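Local coordinates for SIRV1 hypothetical protein ORF119 (Sulfolobus islandicus rudivirus 1 variant xx, PDB 2X3G), which probably acts as a dimeric HUH-type replication initiator that nicks and rejoins viral DNA, at residues I19-N24 and Y65-F70; F51-T56 and K111-I116. All blocks are in the same frame, centred on the assembly; numbering follows the deposited sequence.

Contact 1 (I19-N24 and Y65-F70); sequences ITITTN and YHILVF
Thr20 and His66 meet as neighbours across two antiparallel strands, 15-22 and 64-71. Their side chains lie alongside each other and point the same way. Thr20 OG1 sits at the edge of the imidazole, in its plane, and forms a hydrogen bond with His66 ND1 at 3.2 Å. The methyl CG2 of Thr20 presses on the same end of the ring, 3.2 Å from His66 CE1. Two atoms of one side chain thus limit the rotation of the imidazole.

The flanking pairs, Ile19 with Ile67 and Ile21 with Tyr65, are hydrogen-bonded. Ile19 N gives a nearly straight bond to Ile67 O (2.8 Å, 177°). Tyr65 N does the same to Ile21 O (2.8 Å, 175°). These are the two central strands of the four-stranded antiparallel sheet of this chain. His64, Tyr65 and His66 give the His-hydrophobic-His pattern of the HUH motif, with Tyr65 in the middle place, consistent with a Rep-type endonuclease; the rings of His64 and Tyr108 meet that of His66.

Ile21 lies on the other face of the sheet. Its CB is 4.1 Å from Tyr65 CD1, and CG2 stays beside that same ring atom. CG1 is turned beside the backbone N (chi1 -52°). From there CD1 reaches between the neighbours, 4.0 Å from Tyr65 CB and 3.9 Å from Ile67 CD1. Farther along, Ile19 CD1 touches Val69 CG2. Helix 30-44 packs on this face: Phe37 meets Ile19 and Val69, Phe34 meets the Tyr65 ring edge-to-face, and Thr30 hydrogen-bonds Tyr65 OH.

Contact 2 (F51-T56 and K111-I116); sequences FSIKET and KTKKDI
Lys111 and Glu55 form a salt bridge, with Lys111 NZ 2.8 Å from Glu55 OE2. Glu55 OE2 accepts through its syn lone pair, the one on the side of OE1, and the two side chains cross at about a right angle. Lys111 NZ also bonds to Tyr108 O and makes a cation-pi contact with the Tyr108 ring. Water 1 donates to Glu55 OE2 at 2.6 Å and accepts from Thr112 N.

Lys113 NZ bonds to Lys54 O at 2.7 Å, in the carbonyl plane. A bend at chi2 (-64°) precedes a straight run from CG to NZ. Water 2 accepts from Thr56 N and from Lys113 NZ, and lies 2.8 Å from Thr112 OG1. The same ammonium bonds to Thr112 O and Lys114 O of the second subunit. The site therefore lies at the dimer interface, where strand 49-55, the sheet edge within this chain, pairs antiparallel with a strand of the other subunit.

Packing surrounds these polar groups. Ile53 CG2 rests on Lys113 CE at 3.7 Å, and the two side chains slide past each other in opposite directions. Thr112 CG2 lies against the Glu55 carboxylate, 3.6 Å from Glu55 CD.

Along the chain, strand 15-22 comes first and strand 64-71 closes a long loop onto it at contact 1. That loop holds helix 30-44 and strand 49-55. Contact 2 starts inside the loop, at 51-56, and closes much later, when the chain reaches 111-116 after helix 99-109. The two closures therefore cross rather than nest. Strands 49-55 and 64-71 are sheet neighbours, and probable bonds from Leu68 N to Phe51 O and from Ile53 N to His66 O join the contacts directly. Contact 1 ties the sheet centre together; contact 2 ties its edge to the C-terminal segment and the second subunit.

Contact 1 (I19-N24 and Y65-F70)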
ATOM      1  N   ILE A  19      -8.960  -8.477 -13.492  1.00 13.62           N
ATOM      2  CA  ILE A  19     -10.272  -8.008 -13.120  1.00 14.13           C
ATOM      3  C   ILE A  19     -10.169  -6.816 -12.167  1.00 14.77           C
ATOM      4  O   ILE A  19      -9.483  -6.874 -11.152  1.00 14.64           O
ATOM      5  CB  ILE A  19     -11.031  -9.136 -12.404  1.00 13.75           C
ATOM      6  CG1 ILE A  19     -10.894 -10.463 -13.170  1.00 15.97           C
ATOM      7  CG2 ILE A  19     -12.497  -8.714 -12.127  1.00 13.12           C
ATOM      8  CD1 ILE A  19     -11.459 -11.663 -12.401  1.00 14.09           C
ATOM      9  N   THR A  20     -10.845  -5.725 -12.517  1.00 15.82           N
ATOM     10  CA  THR A  20     -10.935  -4.582 -11.663  1.00 16.81           C
ATOM     11  C   THR A  20     -12.382  -4.417 -11.229  1.00 17.48           C
ATOM     12  O   THR A  20     -13.291  -4.427 -12.057  1.00 16.15           O
ATOM     13  CB  THR A  20     -10.451  -3.329 -12.374  1.00 18.63           C
ATOM     14  OG1 THR A  20      -9.157  -3.587 -12.895  1.00 20.56           O
ATOM     15  CG2 THR A  20     -10.365  -2.157 -11.400  1.00 20.89           C
ATOM     16  N   ILE A  21     -12.579  -4.248  -9.928  1.00 17.63           N
ATOM     17  CA  ILE A  21     -13.917  -4.132  -9.350  1.00 18.89           C
ATOM     18  C   ILE A  21     -13.950  -2.847  -8.539  1.00 19.92           C
ATOM     19  O   ILE A  21     -13.056  -2.608  -7.728  1.00 20.05           O
ATOM     20  CB  ILE A  21     -14.246  -5.362  -8.451  1.00 18.97           C
ATOM     21  CG1 ILE A  21     -14.006  -6.660  -9.220  1.00 18.81           C
ATOM     22  CG2 ILE A  21     -15.689  -5.290  -7.882  1.00 20.03           C
ATOM     23  CD1 ILE A  21     -12.676  -7.303  -8.904  1.00 18.44           C
ATOM     24  N   THR A  22     -14.944  -2.001  -8.810  1.00 20.12           N
ATOM     25  CA  THR A  22     -15.184  -0.816  -8.018  1.00 22.30           C
ATOM     26  C   THR A  22     -16.615  -0.805  -7.502  1.00 23.93           C
ATOM     27  O   THR A  22     -17.545  -1.228  -8.193  1.00 22.36           O
ATOM     28  CB  THR A  22     -14.913   0.448  -8.855  1.00 22.91           C
ATOM     29  OG1 THR A  22     -13.572   0.374  -9.383  1.00 24.02           O
ATOM     30  CG2 THR A  22     -15.064   1.693  -8.008  1.00 27.09           C
ATOM     31  N   THR A  23     -16.793  -0.333  -6.269  1.00 25.97           N
ATOM     32  CA  THR A  23     -18.124  -0.043  -5.760  1.00 28.63           C
ATOM     33  C   THR A  23     -18.173   1.382  -5.273  1.00 30.03           C
ATOM     34  O   THR A  23     -17.134   1.996  -5.044  1.00 30.27           O
ATOM     35  CB  THR A  23     -18.509  -0.947  -4.595  1.00 29.87           C
ATOM     36  OG1 THR A  23     -17.656  -0.681  -3.476  1.00 32.79           O
ATOM     37  CG2 THR A  23     -18.382  -2.394  -4.987  1.00 28.77           C
ATOM     38  N   ASN A  24     -19.380   1.901  -5.103  1.00 31.36           N
ATOM     39  CA  ASN A  24     -19.566   3.222  -4.503  1.00 33.19           C
ATOM     40  C   ASN A  24     -20.026   3.123  -3.048  1.00 34.61           C
ATOM     41  O   ASN A  24     -20.648   4.036  -2.532  1.00 35.63           O
ATOM     42  CB  ASN A  24     -20.526   4.094  -5.339  1.00 34.29           C
ATOM     43  CG  ASN A  24     -21.915   3.493  -5.479  1.00 34.97           C
ATOM     44  OD1 ASN A  24     -22.177   2.388  -5.020  1.00 35.83           O
ATOM     45  ND2 ASN A  24     -22.810   4.223  -6.130  1.00 36.64           N
ATOM     46  N   TYR A  65     -10.915  -3.056  -5.979  1.00 23.17           N
ATOM     47  CA  TYR A  65     -10.180  -4.323  -5.963  1.00 22.53           C
ATOM     48  C   TYR A  65      -9.537  -4.567  -7.321  1.00 20.37           C
ATOM     49  O   TYR A  65     -10.127  -4.266  -8.342  1.00 18.27           O
ATOM     50  CB  TYR A  65     -11.104  -5.520  -5.710  1.00 22.95           C
ATOM     51  CG  TYR A  65     -12.027  -5.482  -4.507  1.00 25.28           C
ATOM     52  CD1 TYR A  65     -13.276  -6.098  -4.571  1.00 26.14           C
ATOM     53  CD2 TYR A  65     -11.655  -4.880  -3.313  1.00 26.32           C
ATOM     54  CE1 TYR A  65     -14.137  -6.109  -3.497  1.00 26.96           C
ATOM     55  CE2 TYR A  65     -12.499  -4.886  -2.227  1.00 27.77           C
ATOM     56  CZ  TYR A  65     -13.748  -5.504  -2.325  1.00 29.09           C
ATOM     57  OH  TYR A  65     -14.604  -5.528  -1.265  1.00 30.98           O
ATOM     58  N   HIS A  66      -8.343  -5.132  -7.328  1.00 19.29           N
ATOM     59  CA  HIS A  66      -7.726  -5.631  -8.560  1.00 18.95           C
ATOM     60  C   HIS A  66      -7.377  -7.081  -8.321  1.00 18.39           C
ATOM     61  O   HIS A  66      -6.860  -7.423  -7.267  1.00 18.91           O
ATOM     62  CB  HIS A  66      -6.458  -4.858  -8.943  1.00 19.16           C
ATOM     63  CG  HIS A  66      -6.674  -3.405  -9.189  1.00 22.43           C
ATOM     64  ND1 HIS A  66      -7.382  -2.925 -10.272  1.00 24.32           N
ATOM     65  CD2 HIS A  66      -6.268  -2.321  -8.492  1.00 24.36           C
ATOM     66  CE1 HIS A  66      -7.403  -1.607 -10.226  1.00 25.95           C
ATOM     67  NE2 HIS A  66      -6.741  -1.216  -9.153  1.00 26.93           N
ATOM     68  N   ILE A  67      -7.656  -7.926  -9.307  1.00 17.95           N
ATOM     69  CA  ILE A  67      -7.469  -9.344  -9.170  1.00 18.15           C
ATOM     70  C   ILE A  67      -6.840  -9.902 -10.438  1.00 17.70           C
ATOM     71  O   ILE A  67      -7.319  -9.618 -11.526  1.00 17.54           O
ATOM     72  CB  ILE A  67      -8.818 -10.044  -8.907  1.00 17.85           C
ATOM     73  CG1 ILE A  67      -9.496  -9.489  -7.653  1.00 19.37           C
ATOM     74  CG2 ILE A  67      -8.641 -11.541  -8.722  1.00 18.64           C
ATOM     75  CD1 ILE A  67     -10.746 -10.269  -7.260  1.00 20.74           C
ATOM     76  N   LEU A  68      -5.760 -10.676 -10.290  1.00 17.56           N
ATOM     77  CA  LEU A  68      -5.285 -11.549 -11.368  1.00 16.33           C
ATOM     78  C   LEU A  68      -5.680 -12.980 -11.089  1.00 15.81           C
ATOM     79  O   LEU A  68      -5.453 -13.503  -9.998  1.00 16.34           O
ATOM     80  CB  LEU A  68      -3.772 -11.519 -11.517  1.00 16.56           C
ATOM     81  CG  LEU A  68      -3.163 -10.312 -12.163  1.00 16.89           C
ATOM     82  CD1 LEU A  68      -1.643 -10.490 -12.112  1.00 15.34           C
ATOM     83  CD2 LEU A  68      -3.652 -10.146 -13.586  1.00 14.78           C
ATOM     84  N   VAL A  69      -6.289 -13.598 -12.083  1.00 14.78           N
ATOM     85  CA  VAL A  69      -6.674 -15.008 -12.014  1.00 14.17           C
ATOM     86  C   VAL A  69      -5.855 -15.721 -13.099  1.00 13.85           C
ATOM     87  O   VAL A  69      -5.927 -15.373 -14.270  1.00 13.09           O
ATOM     88  CB  VAL A  69      -8.186 -15.192 -12.236  1.00 14.71           C
ATOM     89  CG1 VAL A  69      -8.549 -16.687 -12.368  1.00 14.04           C
ATOM     90  CG2 VAL A  69      -8.999 -14.539 -11.094  1.00 15.47           C
ATOM     91  N   PHE A  70      -5.058 -16.686 -12.679  1.00 13.37           N
ATOM     92  CA  PHE A  70      -4.338 -17.577 -13.578  1.00 13.04           C
ATOM     93  C   PHE A  70      -5.032 -18.932 -13.600  1.00 13.03           C
ATOM     94  O   PHE A  70      -5.167 -19.567 -12.571  1.00 13.19           O
ATOM     95  CB  PHE A  70      -2.936 -17.760 -13.050  1.00 14.15           C
ATOM     96  CG  PHE A  70      -2.221 -16.480 -12.829  1.00 12.34           C
ATOM     97  CD1 PHE A  70      -2.198 -15.885 -11.563  1.00 14.57           C
ATOM     98  CD2 PHE A  70      -1.563 -15.845 -13.876  1.00 14.87           C
ATOM     99  CE1 PHE A  70      -1.517 -14.702 -11.353  1.00 14.78           C
ATOM    100  CE2 PHE A  70      -0.881 -14.685 -13.668  1.00 15.17           C
ATOM    101  CZ  PHE A  70      -0.861 -14.096 -12.402  1.00 14.49           C
TER

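Contact 2 (F51-T56 and K111-I116)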
ATOM      1  N   PHE A  51      -4.248 -13.613  -7.436  1.00 16.71           N
ATOM      2  CA  PHE A  51      -3.503 -12.531  -6.817  1.00 17.42           C
ATOM      3  C   PHE A  51      -4.484 -11.380  -6.664  1.00 17.54           C
ATOM      4  O   PHE A  51      -5.180 -11.056  -7.612  1.00 16.42           O
ATOM      5  CB  PHE A  51      -2.337 -12.141  -7.712  1.00 17.87           C
ATOM      6  CG  PHE A  51      -1.454 -11.084  -7.142  1.00 18.35           C
ATOM      7  CD1 PHE A  51      -0.872 -11.243  -5.889  1.00 20.37           C
ATOM      8  CD2 PHE A  51      -1.143  -9.954  -7.875  1.00 20.10           C
ATOM      9  CE1 PHE A  51      -0.054 -10.269  -5.364  1.00 21.67           C
ATOM     10  CE2 PHE A  51      -0.308  -8.984  -7.364  1.00 18.68           C
ATOM     11  CZ  PHE A  51       0.235  -9.134  -6.101  1.00 22.55           C
ATOM     12  N   SER A  52      -4.564 -10.806  -5.467  1.00 17.75           N
ATOM     13  CA  SER A  52      -5.588  -9.816  -5.175  1.00 18.67           C
ATOM     14  C   SER A  52      -5.011  -8.642  -4.426  1.00 19.64           C
ATOM     15  O   SER A  52      -4.085  -8.802  -3.625  1.00 19.79           O
ATOM     16  CB  SER A  52      -6.723 -10.445  -4.356  1.00 18.57           C
ATOM     17  OG  SER A  52      -6.321 -10.748  -3.018  1.00 20.79           O
ATOM     18  N   ILE A  53      -5.577  -7.465  -4.711  1.00 20.43           N
ATOM     19  CA  ILE A  53      -5.215  -6.211  -4.065  1.00 22.04           C
ATOM     20  C   ILE A  53      -6.501  -5.481  -3.702  1.00 22.77           C
ATOM     21  O   ILE A  53      -7.394  -5.360  -4.538  1.00 21.47           O
ATOM     22  CB  ILE A  53      -4.418  -5.294  -5.031  1.00 21.75           C
ATOM     23  CG1 ILE A  53      -3.198  -6.021  -5.599  1.00 22.80           C
ATOM     24  CG2 ILE A  53      -3.995  -4.007  -4.322  1.00 24.27           C
ATOM     25  CD1 ILE A  53      -2.162  -6.315  -4.573  1.00 24.05           C
ATOM     26  N   LYS A  54      -6.614  -5.032  -2.456  1.00 24.85           N
ATOM     27  CA  LYS A  54      -7.650  -4.068  -2.068  1.00 26.89           C
ATOM     28  C   LYS A  54      -6.960  -2.719  -1.911  1.00 28.53           C
ATOM     29  O   LYS A  54      -6.008  -2.595  -1.129  1.00 28.37           O
ATOM     30  CB  LYS A  54      -8.339  -4.477  -0.756  1.00 27.94           C
ATOM     31  CG  LYS A  54      -9.272  -3.420  -0.146  1.00 29.78           C
ATOM     32  CD  LYS A  54      -9.635  -3.760   1.301  1.00 32.35           C
ATOM     33  CE  LYS A  54     -10.545  -2.726   1.942  1.00 35.76           C
ATOM     34  NZ  LYS A  54      -9.865  -1.895   2.984  1.00 39.61           N
ATOM     35  N   GLU A  55      -7.432  -1.719  -2.659  1.00 29.00           N
ATOM     36  CA  GLU A  55      -6.913  -0.357  -2.562  1.00 31.12           C
ATOM     37  C   GLU A  55      -7.781   0.430  -1.615  1.00 33.45           C
ATOM     38  O   GLU A  55      -8.983   0.519  -1.830  1.00 33.27           O
ATOM     39  CB  GLU A  55      -6.932   0.355  -3.917  1.00 30.56           C
ATOM     40  CG  GLU A  55      -6.037  -0.253  -4.965  1.00 28.99           C
ATOM     41  CD  GLU A  55      -5.820   0.665  -6.154  1.00 29.52           C
ATOM     42  OE1 GLU A  55      -6.636   1.599  -6.350  1.00 32.73           O
ATOM     43  OE2 GLU A  55      -4.831   0.454  -6.892  1.00 28.54           O
ATOM     44  N   THR A  56      -7.174   1.006  -0.578  1.00 35.94           N
ATOM     45  CA  THR A  56      -7.890   1.875   0.355  1.00 38.36           C
ATOM     46  C   THR A  56      -7.344   3.295   0.272  1.00 40.58           C
ATOM     47  O   THR A  56      -6.270   3.585   0.786  1.00 42.25           O
ATOM     48  CB  THR A  56      -7.808   1.366   1.815  1.00 40.28           C
ATOM     49  OG1 THR A  56      -8.375   2.343   2.704  1.00 43.82           O
ATOM     50  CG2 THR A  56      -6.375   1.099   2.235  1.00 40.33           C
ATOM     51  N   LYS A 111       0.317   0.132  -7.310  1.00 24.46           N
ATOM     52  CA  LYS A 111       0.681   1.550  -7.301  1.00 26.34           C
ATOM     53  C   LYS A 111       0.355   2.253  -5.974  1.00 26.71           C
ATOM     54  O   LYS A 111       1.036   3.204  -5.600  1.00 28.37           O
ATOM     55  CB  LYS A 111       0.038   2.287  -8.488  1.00 26.16           C
ATOM     56  CG  LYS A 111      -1.437   2.568  -8.340  1.00 27.61           C
ATOM     57  CD  LYS A 111      -2.064   2.934  -9.698  1.00 27.77           C
ATOM     58  CE  LYS A 111      -3.568   2.799  -9.681  1.00 27.44           C
ATOM     59  NZ  LYS A 111      -4.080   1.397  -9.409  1.00 24.45           N
ATOM     60  N   THR A 112      -0.682   1.806  -5.266  1.00 25.36           N
ATOM     61  CA  THR A 112      -1.030   2.430  -3.981  1.00 27.00           C
ATOM     62  C   THR A 112      -0.296   1.781  -2.802  1.00 27.45           C
ATOM     63  O   THR A 112      -0.476   2.204  -1.662  1.00 28.96           O
ATOM     64  CB  THR A 112      -2.554   2.380  -3.684  1.00 26.77           C
ATOM     65  OG1 THR A 112      -2.941   1.034  -3.417  1.00 23.84           O
ATOM     66  CG2 THR A 112      -3.391   2.951  -4.844  1.00 25.18           C
ATOM     67  N   LYS A 113       0.533   0.776  -3.091  1.00 27.00           N
ATOM     68  CA  LYS A 113       1.168  -0.053  -2.064  1.00 27.72           C
ATOM     69  C   LYS A 113       2.670   0.213  -1.924  1.00 29.62           C
ATOM     70  O   LYS A 113       3.372  -0.505  -1.205  1.00 30.02           O
ATOM     71  CB  LYS A 113       0.910  -1.527  -2.388  1.00 25.62           C
ATOM     72  CG  LYS A 113      -0.563  -1.899  -2.548  1.00 23.70           C
ATOM     73  CD  LYS A 113      -1.350  -1.713  -1.275  1.00 23.72           C
ATOM     74  CE  LYS A 113      -2.815  -2.152  -1.405  1.00 21.75           C
ATOM     75  NZ  LYS A 113      -3.572  -1.846  -0.163  1.00 21.59           N
ATOM     76  N   LYS A 114       3.155   1.258  -2.589  1.00 22.98           N
ATOM     77  CA  LYS A 114       4.575   1.567  -2.606  1.00 23.81           C
ATOM     78  C   LYS A 114       4.791   2.791  -1.717  1.00 22.72           C
ATOM     79  O   LYS A 114       4.029   3.021  -0.787  1.00 21.67           O
ATOM     80  CB  LYS A 114       5.043   1.820  -4.048  1.00 24.15           C
ATOM     81  CG  LYS A 114       5.014   0.589  -4.949  1.00 27.11           C
ATOM     82  CD  LYS A 114       5.595   0.940  -6.306  1.00 28.00           C
ATOM     83  CE  LYS A 114       7.127   0.923  -6.306  1.00 31.65           C
ATOM     84  NZ  LYS A 114       7.662  -0.464  -6.274  1.00 34.16           N
ATOM     85  N   ASP A 115       5.827   3.564  -2.013  1.00 22.95           N
ATOM     86  CA  ASP A 115       6.121   4.795  -1.292  1.00 23.57           C
ATOM     87  C   ASP A 115       6.345   4.526   0.188  1.00 23.16           C
ATOM     88  O   ASP A 115       5.910   5.289   1.043  1.00 22.90           O
ATOM     89  CB  ASP A 115       5.031   5.842  -1.504  1.00 23.34           C
ATOM     90  CG  ASP A 115       4.795   6.158  -2.968  1.00 26.27           C
ATOM     91  OD1 ASP A 115       5.722   6.637  -3.646  1.00 30.01           O
ATOM     92  OD2 ASP A 115       3.670   5.956  -3.437  1.00 28.29           O
ATOM     93  N   ILE A 116       7.056   3.436   0.458  1.00 23.75           N
ATOM     94  CA  ILE A 116       7.532   3.084   1.788  1.00 23.75           C
ATOM     95  C   ILE A 116       9.061   3.153   1.747  1.00 24.44           C
ATOM     96  O   ILE A 116       9.689   2.453   0.947  1.00 23.99           O
ATOM     97  CB  ILE A 116       7.114   1.653   2.164  1.00 23.70           C
ATOM     98  CG1 ILE A 116       5.589   1.492   2.130  1.00 23.23           C
ATOM     99  CG2 ILE A 116       7.646   1.289   3.538  1.00 24.27           C
ATOM    100  CD1 ILE A 116       5.140   0.039   2.125  1.00 24.04           C
TER
HETATM  101  O   HOH W   1      -2.668  -0.399  -5.749  1.00 20.32           O
HETATM  102  O   HOH W   2      -4.282   1.087  -0.966  1.00 20.72           O